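Peptide/nickel transport system substrate-binding protein (Listeria monocytogenes serotype 1/2a, PDB 5KZT) binds peptides and probably hands them on for uptake as the OppA-like substrate-binding component of a bacterial peptide transport system. Local coordinates at residues 38-41 against 42-46; 68-72 against 73-77; 140-143 against 144-147; 427-431 against 432-436. All blocks are in the same frame, centred on the assembly; numbering follows the deposited sequence.

Interaction 1: 38-41 against 42-46; sequences GLNV and VNQTN
Gln44 folds back along helix 36-45 to reach Asn40, one turn earlier. Its CB lies 3.6 Å from Val41 O. CG sits beside the carbonyl oxygens of both Asn40 and Val41. The chain then bends at CG (chi2 -49°), which turns the amide back over the preceding turn. CD passes close to Asn40 O. At the tip, NE2 donates to Asn40 O at 2.9 Å, and the N-H...O angle of 145° shows a bent bond. The two side-chain amide planes are 56° apart, and Asn40 OD1 lies 3.3 Å from Gln44 NE2. Both amides have further partners on the C-terminal part of the chain. Gln44 NE2 also donates to Tyr519 O, Gln44 OE1 accepts from Tyr521 N, and Asn40 OD1 accepts from Tyr519 N.

The backbone beneath is ordinary helix. Val42 N bonds Gly38 O at 3.1 Å and Asn43 N bonds Leu39 O. Near the helix end Gln44 N bonds Val41 O, three residues back, at 3.0 Å, and the four-residue bond from Thr45 N to the same oxygen is weak. Val42 CG2 packs against Leu39 O at 3.5 Å. The buried amides thus pair with backbone groups, and these bonds tie the helix to strand 519-520.

Interaction 2: 68-72 against 73-77; sequences KISDD and KTVYT
Lys68 and Thr77 form an antiparallel hydrogen-bonded pair. Thr77 N donates to Lys68 O at 2.8 Å in a nearly straight bond. Lys68 N returns a bond to Thr77 O. Nearer the turn, Ser70 N donates to Val75 O at 2.9 Å. Lys73 N closes the type I turn from Ser70 to Lys73 by bonding Ser70 O.

Side-chain hydrogen bonds gather at the turn around Asp72 OD1. This oxygen accepts from three donors. Thr74 OG1 comes closest, at 2.7 Å on the syn side. Ser70 OG meets it on the anti side at 3.0 Å. Thr74 N approaches from above the carboxylate plane. Ser70 chi1 of 57° sets OG between its own backbone N and carbonyl carbon, where it can also accept from Val75 N at 3.0 Å. Ser70 OG therefore links the carboxylate to the opposing strand.

The whole is a beta hairpin of strands 68-69 and 75-79, at one edge of a four-stranded antiparallel sheet. Lys73, the last residue of the turn, has left-handed backbone angles (phi 64°, psi 34°). Strand 145-149 flanks 75-79 on its other side.

Apolar contact centres on the non-hydrogen-bonded pair Ile69 and Tyr76. Their side chains run side by side and point the same way. Ile69 CG1 makes a CH-pi contact over one face of the Tyr76 ring, 4.0 Å from its centroid and offset toward the rim. Ile69 CD1 reaches Tyr76 CE2 at 3.4 Å. On the other face of the sheet, Lys68 CE passes beside the Thr77 hydroxyl.

Interaction 3: 140-143 against 144-147; sequences AVDD and YTLE
Tyr144 N donates to Asp142 OD1 at 3.0 Å, meeting this oxygen on its anti side. Asp142 chi1 of 63° places the carboxylate between its own backbone N and carbonyl carbon, turned toward the residues that follow. The Tyr144 ring lies with one face over Asp143 O.

Thr145 carries most of the contact. Its N donates to Asp142 O at 3.3 Å and closes the type I turn from Asp142 to Thr145. Thr145 OG1 donates to Asp142 OD1 at 3.0 Å from above the carboxylate plane. One carboxylate oxygen thus takes both a backbone and a hydroxyl donor. Thr145 O faces Val141 N at 2.9 Å and Asp142 N at 3.5 Å, both in weak bonds. Two residues opposite one make this a classic beta bulge. The methyl CG2 of Thr145 packs 3.9 Å from Val141 CB.

Leu146 pairs with Ala140 across a non-hydrogen-bonded site. Glu147 offers its CB to Val141 CG2 at 3.8 Å.

The turn joins strands 138-140 and 145-149. Ala140 and Leu146 lie on the sheet face covered by helix 94-105, where both touch Ala94. Strand 75-79 flanks 145-149, with Thr77 against Thr145 and Val75 against Glu147. Tyr144 packs on the loop residues Glu82, Pro91 and Thr93.

Interaction 4: 427-431 against 432-436; sequences PDYQD and PSTFL
Asp431 OD2 accepts two bonds from Ser433, from OG at 2.7 Å and from N at 3.0 Å. The donors come from opposite faces of the carboxylate plane. Arg473 adds a salt bridge to the same oxygen. Ser433 OG is also hydrogen-bonded to Tyr429 OH at 2.7 Å, near the plane of the ring at its edge. Thr434 OG1 accepts from Asp428 N at 3.0 Å in a nearly straight bond of 175°. Thr434 chi1 of -170° swings this hydroxyl toward Asp428.

The Ser433 N bond to Asp431 is a capping bond, in the turn that leads into the helix. Residues 427-431 form the loop that brings the chain from strand 420-425 into this short helix.

Water joins the two sides as well. One molecule bridges Asp428 OD2 and Thr434 OG1. Tyr113 OH also bonds Asp428 OD2, and Asp428 OD1 binds the backbone of the bound peptide.

In the packing, Thr434 CB sits over one face of the Tyr429 ring, 3.9 Å from its centroid, in a CH-pi contact. Tyr156 stacks with the same ring. Pro427 CB touches Thr434 CG2 at 3.7 Å and Phe435 CE2 at 3.8 Å.

In the fold
Interactions 2 and 3 belong to one antiparallel sheet. Their centres are 15 Å apart, and they meet where strands 75-79 and 145-149 run side by side. Val75 CG1 touches Glu147 CG at 3.7 Å there. Both are surface hairpin ends, about 30 Å from the centre of the chain. Interactions 1 and 4 are buried and closer to that centre. They do not touch, but their nearest atoms are about 5 Å apart, with centres 20 Å apart. Both reach the bound peptide: Leu39 of interaction 1 packs on it, and Asp428 of interaction 4 bonds its backbone. The nearest atoms of interactions 2 and 4 are about 13 Å apart.

Interaction 1: 38-41 against 42-46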
loop_
_atom_site.group_PDB
_atom_site.type_symbol
_atom_site.label_atom_id
_atom_site.label_comp_id
_atom_site.label_asym_id
_atom_site.label_seq_id
_atom_site.Cartn_x
_atom_site.Cartn_y
_atom_site.Cartn_z
ATOM N N GLY A 38 -2.267 -1.897 -8.179
ATOM C CA GLY A 38 -1.148 -2.042 -9.067
ATOM C C GLY A 38 -0.014 -2.911 -8.539
ATOM O O GLY A 38 0.582 -3.671 -9.292
ATOM N N LEU A 39 0.295 -2.808 -7.250
ATOM C CA LEU A 39 1.379 -3.633 -6.676
ATOM C C LEU A 39 0.999 -5.101 -6.649
ATOM O O LEU A 39 1.855 -5.974 -6.807
ATOM C CB LEU A 39 1.762 -3.165 -5.277
ATOM C CG LEU A 39 2.497 -1.817 -5.312
ATOM C CD1 LEU A 39 2.537 -1.243 -3.917
ATOM C CD2 LEU A 39 3.895 -1.908 -5.871
ATOM N N ASN A 40 -0.282 -5.372 -6.467
ATOM C CA ASN A 40 -0.784 -6.755 -6.549
ATOM C C ASN A 40 -0.678 -7.296 -7.978
ATOM O O ASN A 40 -0.265 -8.430 -8.153
ATOM C CB ASN A 40 -2.217 -6.836 -6.062
ATOM C CG ASN A 40 -2.707 -8.269 -5.925
ATOM O OD1 ASN A 40 -2.164 -9.053 -5.141
ATOM N ND2 ASN A 40 -3.716 -8.621 -6.709
ATOM N N VAL A 41 -0.994 -6.481 -8.985
ATOM C CA VAL A 41 -0.814 -6.897 -10.403
ATOM C C VAL A 41 0.644 -7.269 -10.703
ATOM O O VAL A 41 0.929 -8.392 -11.137
ATOM C CB VAL A 41 -1.296 -5.813 -11.403
ATOM C CG1 VAL A 41 -0.923 -6.160 -12.848
ATOM C CG2 VAL A 41 -2.800 -5.634 -11.304
ATOM N N VAL A 42 1.569 -6.345 -10.460
ATOM C CA VAL A 42 2.967 -6.617 -10.773
ATOM C C VAL A 42 3.554 -7.768 -9.940
ATOM O O VAL A 42 4.501 -8.435 -10.385
ATOM C CB VAL A 42 3.888 -5.373 -10.713
ATOM C CG1 VAL A 42 3.409 -4.310 -11.680
ATOM C CG2 VAL A 42 4.019 -4.833 -9.312
ATOM N N ASN A 43 3.005 -8.035 -8.753
ATOM C CA ASN A 43 3.446 -9.214 -7.997
ATOM C C ASN A 43 3.161 -10.568 -8.669
ATOM O O ASN A 43 3.852 -11.555 -8.394
ATOM C CB ASN A 43 2.868 -9.240 -6.595
ATOM C CG ASN A 43 3.634 -10.175 -5.684
ATOM O OD1 ASN A 43 4.862 -10.079 -5.581
ATOM N ND2 ASN A 43 2.935 -11.104 -5.037
ATOM N N GLN A 44 2.159 -10.617 -9.537
ATOM C CA GLN A 44 1.840 -11.849 -10.270
ATOM C C GLN A 44 2.662 -12.004 -11.549
ATOM O O GLN A 44 2.908 -13.129 -12.007
ATOM C CB GLN A 44 0.365 -11.893 -10.654
ATOM C CG GLN A 44 -0.610 -11.396 -9.599
ATOM C CD GLN A 44 -0.388 -11.984 -8.215
ATOM O OE1 GLN A 44 -0.064 -13.161 -8.063
ATOM N NE2 GLN A 44 -0.600 -11.174 -7.196
ATOM N N THR A 45 3.019 -10.863 -12.139
ATOM C CA THR A 45 3.601 -10.805 -13.481
ATOM C C THR A 45 5.113 -10.619 -13.472
ATOM O O THR A 45 5.777 -10.811 -14.488
ATOM C CB THR A 45 2.942 -9.684 -14.305
ATOM O OG1 THR A 45 3.194 -8.419 -13.718
ATOM C CG2 THR A 45 1.450 -9.855 -14.350
ATOM N N ASN A 46 5.660 -10.252 -12.319
ATOM C CA ASN A 46 7.085 -10.002 -12.210
ATOM C C ASN A 46 7.587 -10.499 -10.877
ATOM O O ASN A 46 6.799 -10.811 -9.984
ATOM C CB ASN A 46 7.339 -8.519 -12.376
ATOM C CG ASN A 46 7.024 -8.045 -13.779
ATOM O OD1 ASN A 46 5.911 -7.607 -14.063
ATOM N ND2 ASN A 46 7.978 -8.193 -14.677
#

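Interaction 2: 68-72 against 73-77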
loop_
_atom_site.group_PDB
_atom_site.type_symbol
_atom_site.label_atom_id
_atom_site.label_comp_id
_atom_site.label_asym_id
_atom_site.label_seq_id
_atom_site.Cartn_x
_atom_site.Cartn_y
_atom_site.Cartn_z
ATOM N N LYS A 68 25.856 -14.759 0.123
ATOM C CA LYS A 68 26.989 -14.598 1.015
ATOM C C LYS A 68 26.857 -13.202 1.627
ATOM O O LYS A 68 26.659 -12.220 0.899
ATOM C CB LYS A 68 28.301 -14.748 0.237
ATOM C CG LYS A 68 29.539 -14.322 1.000
ATOM C CD LYS A 68 30.815 -14.777 0.311
ATOM C CE LYS A 68 31.142 -13.972 -0.939
ATOM N NZ LYS A 68 32.311 -14.565 -1.657
ATOM N N ILE A 69 26.960 -13.107 2.948
ATOM C CA ILE A 69 26.812 -11.823 3.640
ATOM C C ILE A 69 28.056 -11.507 4.492
ATOM O O ILE A 69 28.534 -12.357 5.238
ATOM C CB ILE A 69 25.553 -11.829 4.528
ATOM C CG1 ILE A 69 24.320 -12.211 3.694
ATOM C CG2 ILE A 69 25.397 -10.475 5.208
ATOM C CD1 ILE A 69 23.035 -12.426 4.475
ATOM N N SER A 70 28.561 -10.275 4.408
ATOM C CA SER A 70 29.734 -9.873 5.201
ATOM C C SER A 70 29.453 -9.933 6.701
ATOM O O SER A 70 28.305 -9.895 7.125
ATOM C CB SER A 70 30.195 -8.458 4.825
ATOM O OG SER A 70 29.144 -7.522 4.988
ATOM N N ASP A 71 30.520 -10.027 7.485
ATOM C CA ASP A 71 30.447 -10.057 8.960
ATOM C C ASP A 71 29.634 -8.907 9.564
ATOM O O ASP A 71 28.790 -9.133 10.444
ATOM C CB ASP A 71 31.859 -10.039 9.549
ATOM C CG ASP A 71 32.616 -11.349 9.320
ATOM O OD1 ASP A 71 32.026 -12.326 8.818
ATOM O OD2 ASP A 71 33.814 -11.403 9.636
ATOM N N ASP A 72 29.859 -7.683 9.066
ATOM C CA ASP A 72 29.090 -6.514 9.531
ATOM C C ASP A 72 27.662 -6.403 8.930
ATOM O O ASP A 72 26.943 -5.448 9.234
ATOM C CB ASP A 72 29.891 -5.208 9.342
ATOM C CG ASP A 72 29.977 -4.728 7.870
ATOM O OD1 ASP A 72 29.347 -5.307 6.944
ATOM O OD2 ASP A 72 30.691 -3.722 7.643
ATOM N N LYS A 73 27.276 -7.348 8.067
ATOM C CA LYS A 73 25.900 -7.438 7.516
ATOM C C LYS A 73 25.493 -6.253 6.638
ATOM O O LYS A 73 24.322 -5.869 6.588
ATOM C CB LYS A 73 24.895 -7.701 8.645
ATOM C CG LYS A 73 25.176 -9.046 9.335
ATOM C CD LYS A 73 25.102 -8.994 10.857
ATOM C CE LYS A 73 23.762 -9.457 11.400
ATOM N NZ LYS A 73 22.657 -8.563 10.957
ATOM N N THR A 74 26.467 -5.712 5.915
ATOM C CA THR A 74 26.212 -4.635 4.961
ATOM C C THR A 74 26.512 -4.959 3.527
ATOM O O THR A 74 26.112 -4.197 2.662
ATOM C CB THR A 74 26.977 -3.348 5.327
ATOM O OG1 THR A 74 28.391 -3.520 5.118
ATOM C CG2 THR A 74 26.686 -2.973 6.786
ATOM N N VAL A 75 27.214 -6.056 3.240
ATOM C CA VAL A 75 27.548 -6.385 1.872
ATOM C C VAL A 75 26.997 -7.772 1.563
ATOM O O VAL A 75 27.353 -8.764 2.234
ATOM C CB VAL A 75 29.060 -6.283 1.590
ATOM C CG1 VAL A 75 29.359 -6.638 0.147
ATOM C CG2 VAL A 75 29.551 -4.871 1.867
ATOM N N TYR A 76 26.118 -7.807 0.555
ATOM C CA TYR A 76 25.416 -9.007 0.132
ATOM C C TYR A 76 25.879 -9.390 -1.273
ATOM O O TYR A 76 25.719 -8.616 -2.222
ATOM C CB TYR A 76 23.896 -8.754 0.137
ATOM C CG TYR A 76 23.244 -8.707 1.523
ATOM C CD1 TYR A 76 23.568 -7.715 2.441
ATOM C CD2 TYR A 76 22.282 -9.641 1.897
ATOM C CE1 TYR A 76 22.972 -7.667 3.692
ATOM C CE2 TYR A 76 21.685 -9.601 3.151
ATOM C CZ TYR A 76 22.043 -8.607 4.039
ATOM O OH TYR A 76 21.474 -8.536 5.282
ATOM N N THR A 77 26.446 -10.582 -1.409
ATOM C CA THR A 77 26.881 -11.117 -2.714
ATOM C C THR A 77 25.878 -12.201 -3.140
ATOM O O THR A 77 25.755 -13.232 -2.479
ATOM C CB THR A 77 28.306 -11.682 -2.628
ATOM O OG1 THR A 77 29.186 -10.675 -2.087
ATOM C CG2 THR A 77 28.816 -12.099 -4.004
#

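Interaction 3: 140-143 against 144-147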
loop_
_atom_site.group_PDB
_atom_site.type_symbol
_atom_site.label_atom_id
_atom_site.label_comp_id
_atom_site.label_asym_id
_atom_site.label_seq_id
_atom_site.Cartn_x
_atom_site.Cartn_y
_atom_site.Cartn_z
ATOM N N ALA A 140 26.845 -5.136 -10.847
ATOM C CA ALA A 140 26.824 -6.390 -11.573
ATOM C C ALA A 140 28.272 -6.872 -11.590
ATOM O O ALA A 140 29.091 -6.390 -12.369
ATOM C CB ALA A 140 26.300 -6.204 -12.980
ATOM N N VAL A 141 28.581 -7.808 -10.710
ATOM C CA VAL A 141 29.903 -8.426 -10.664
ATOM C C VAL A 141 30.146 -9.219 -11.971
ATOM O O VAL A 141 31.238 -9.197 -12.535
ATOM C CB VAL A 141 30.033 -9.320 -9.410
ATOM C CG1 VAL A 141 31.301 -10.150 -9.436
ATOM C CG2 VAL A 141 29.989 -8.450 -8.148
ATOM N N ASP A 142 29.114 -9.928 -12.417
ATOM C CA ASP A 142 29.060 -10.498 -13.747
ATOM C C ASP A 142 27.568 -10.593 -14.112
ATOM O O ASP A 142 26.706 -10.117 -13.342
ATOM C CB ASP A 142 29.845 -11.834 -13.833
ATOM C CG ASP A 142 29.290 -12.955 -12.935
ATOM O OD1 ASP A 142 28.077 -13.084 -12.726
ATOM O OD2 ASP A 142 30.096 -13.778 -12.465
ATOM N N ASP A 143 27.237 -11.185 -15.256
ATOM C CA ASP A 143 25.840 -11.185 -15.690
ATOM C C ASP A 143 24.877 -11.926 -14.750
ATOM O O ASP A 143 23.670 -11.642 -14.772
ATOM C CB ASP A 143 25.723 -11.663 -17.151
ATOM C CG ASP A 143 26.296 -10.641 -18.139
ATOM O OD1 ASP A 143 26.476 -9.466 -17.757
ATOM O OD2 ASP A 143 26.593 -11.002 -19.296
ATOM N N TYR A 144 25.382 -12.829 -13.902
ATOM C CA TYR A 144 24.527 -13.553 -12.950
ATOM C C TYR A 144 24.943 -13.411 -11.477
ATOM O O TYR A 144 24.597 -14.253 -10.658
ATOM C CB TYR A 144 24.427 -15.023 -13.390
ATOM C CG TYR A 144 23.781 -15.106 -14.754
ATOM C CD1 TYR A 144 22.385 -15.089 -14.888
ATOM C CD2 TYR A 144 24.561 -15.115 -15.924
ATOM C CE1 TYR A 144 21.784 -15.110 -16.140
ATOM C CE2 TYR A 144 23.967 -15.135 -17.184
ATOM C CZ TYR A 144 22.586 -15.130 -17.287
ATOM O OH TYR A 144 22.004 -15.153 -18.535
ATOM N N THR A 145 25.663 -12.338 -11.140
ATOM C CA THR A 145 26.080 -12.069 -9.758
ATOM C C THR A 145 25.948 -10.582 -9.426
ATOM O O THR A 145 26.460 -9.730 -10.169
ATOM C CB THR A 145 27.542 -12.500 -9.519
ATOM O OG1 THR A 145 27.683 -13.873 -9.887
ATOM C CG2 THR A 145 27.970 -12.308 -8.027
ATOM N N LEU A 146 25.259 -10.294 -8.317
ATOM C CA LEU A 146 25.166 -8.938 -7.763
ATOM C C LEU A 146 25.967 -8.818 -6.483
ATOM O O LEU A 146 26.058 -9.774 -5.683
ATOM C CB LEU A 146 23.722 -8.574 -7.427
ATOM C CG LEU A 146 22.743 -8.395 -8.571
ATOM C CD1 LEU A 146 21.334 -8.371 -8.024
ATOM C CD2 LEU A 146 23.052 -7.138 -9.376
ATOM N N GLU A 147 26.546 -7.631 -6.288
ATOM C CA GLU A 147 27.008 -7.217 -4.993
ATOM C C GLU A 147 26.176 -6.006 -4.581
ATOM O O GLU A 147 26.244 -4.965 -5.240
ATOM C CB GLU A 147 28.480 -6.852 -4.998
ATOM C CG GLU A 147 29.025 -6.671 -3.587
ATOM C CD GLU A 147 30.385 -6.013 -3.553
ATOM O OE1 GLU A 147 30.475 -4.766 -3.789
ATOM O OE2 GLU A 147 31.370 -6.730 -3.272
#

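Interaction 4: 427-431 against 432-436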
loop_
_atom_site.group_PDB
_atom_site.type_symbol
_atom_site.label_atom_id
_atom_site.label_comp_id
_atom_site.label_asym_id
_atom_site.label_seq_id
_atom_site.Cartn_x
_atom_site.Cartn_y
_atom_site.Cartn_z
ATOM N N PRO A 427 1.178 -2.244 5.224
ATOM C CA PRO A 427 2.617 -2.319 5.450
ATOM C C PRO A 427 3.369 -2.963 4.294
ATOM O O PRO A 427 2.867 -3.902 3.694
ATOM C CB PRO A 427 2.721 -3.175 6.702
ATOM C CG PRO A 427 1.522 -4.072 6.619
ATOM C CD PRO A 427 0.438 -3.231 6.031
ATOM N N ASP A 428 4.578 -2.480 4.029
ATOM C CA ASP A 428 5.464 -3.076 3.012
ATOM C C ASP A 428 6.528 -4.001 3.601
ATOM O O ASP A 428 7.181 -4.712 2.851
ATOM C CB ASP A 428 6.134 -1.966 2.205
ATOM C CG ASP A 428 5.124 -1.020 1.591
ATOM O OD1 ASP A 428 4.023 -1.477 1.231
ATOM O OD2 ASP A 428 5.400 0.188 1.512
ATOM N N TYR A 429 6.673 -3.974 4.930
ATOM C CA TYR A 429 7.549 -4.859 5.678
ATOM C C TYR A 429 7.169 -4.740 7.151
ATOM O O TYR A 429 6.441 -3.817 7.516
ATOM C CB TYR A 429 9.023 -4.492 5.467
ATOM C CG TYR A 429 9.361 -3.048 5.765
ATOM C CD1 TYR A 429 9.240 -2.057 4.785
ATOM C CD2 TYR A 429 9.877 -2.686 7.009
ATOM C CE1 TYR A 429 9.569 -0.730 5.053
ATOM C CE2 TYR A 429 10.217 -1.378 7.282
ATOM C CZ TYR A 429 10.047 -0.399 6.311
ATOM O OH TYR A 429 10.394 0.884 6.637
ATOM N N GLN A 430 7.699 -5.633 7.978
ATOM C CA GLN A 430 7.222 -5.797 9.346
ATOM C C GLN A 430 8.049 -5.017 10.373
ATOM O O GLN A 430 8.883 -5.565 11.070
ATOM C CB GLN A 430 7.114 -7.291 9.695
ATOM C CG GLN A 430 6.221 -7.543 10.898
ATOM C CD GLN A 430 6.205 -8.990 11.320
ATOM O OE1 GLN A 430 6.156 -9.893 10.466
ATOM N NE2 GLN A 430 6.250 -9.238 12.663
ATOM N N ASP A 431 7.781 -3.725 10.445
ATOM C CA ASP A 431 8.471 -2.810 11.348
ATOM C C ASP A 431 7.613 -1.540 11.371
ATOM O O ASP A 431 6.973 -1.227 10.364
ATOM C CB ASP A 431 9.877 -2.518 10.793
ATOM C CG ASP A 431 10.696 -1.592 11.681
ATOM O OD1 ASP A 431 11.401 -2.090 12.576
ATOM O OD2 ASP A 431 10.645 -0.365 11.489
ATOM N N PRO A 432 7.575 -0.798 12.506
ATOM C CA PRO A 432 6.741 0.404 12.547
ATOM C C PRO A 432 7.082 1.487 11.515
ATOM O O PRO A 432 6.206 2.258 11.121
ATOM C CB PRO A 432 6.982 0.944 13.964
ATOM C CG PRO A 432 7.385 -0.243 14.758
ATOM C CD PRO A 432 8.219 -1.051 13.814
ATOM N N SER A 433 8.340 1.528 11.084
ATOM C CA SER A 433 8.805 2.520 10.116
ATOM C C SER A 433 8.054 2.508 8.794
ATOM O O SER A 433 7.942 3.556 8.156
ATOM C CB SER A 433 10.313 2.384 9.868
ATOM O OG SER A 433 10.642 1.139 9.266
ATOM N N THR A 434 7.532 1.358 8.367
ATOM C CA THR A 434 6.720 1.339 7.153
ATOM C C THR A 434 5.557 2.351 7.227
ATOM O O THR A 434 5.228 2.990 6.226
ATOM C CB THR A 434 6.227 -0.073 6.764
ATOM O OG1 THR A 434 5.640 -0.023 5.447
ATOM C CG2 THR A 434 5.227 -0.649 7.776
ATOM N N PHE A 435 4.983 2.536 8.417
ATOM C CA PHE A 435 3.946 3.554 8.649
ATOM C C PHE A 435 4.520 4.931 9.009
ATOM O O PHE A 435 4.117 5.965 8.447
ATOM C CB PHE A 435 3.009 3.098 9.777
ATOM C CG PHE A 435 2.163 1.893 9.414
ATOM C CD1 PHE A 435 0.921 2.061 8.823
ATOM C CD2 PHE A 435 2.613 0.599 9.667
ATOM C CE1 PHE A 435 0.155 0.956 8.476
ATOM C CE2 PHE A 435 1.860 -0.502 9.306
ATOM C CZ PHE A 435 0.625 -0.315 8.705
ATOM N N LEU A 436 5.451 4.949 9.945
ATOM C CA LEU A 436 5.909 6.225 10.509
ATOM C C LEU A 436 6.678 7.079 9.498
ATOM O O LEU A 436 6.542 8.302 9.496
ATOM C CB LEU A 436 6.748 5.980 11.761
ATOM C CG LEU A 436 6.068 5.248 12.938
ATOM C CD1 LEU A 436 7.102 4.763 13.946
ATOM C CD2 LEU A 436 5.047 6.130 13.619
HETATM O O HOH W 1 7.107 1.080 3.465
HETATM O O HOH W 2 9.771 3.097 5.213
#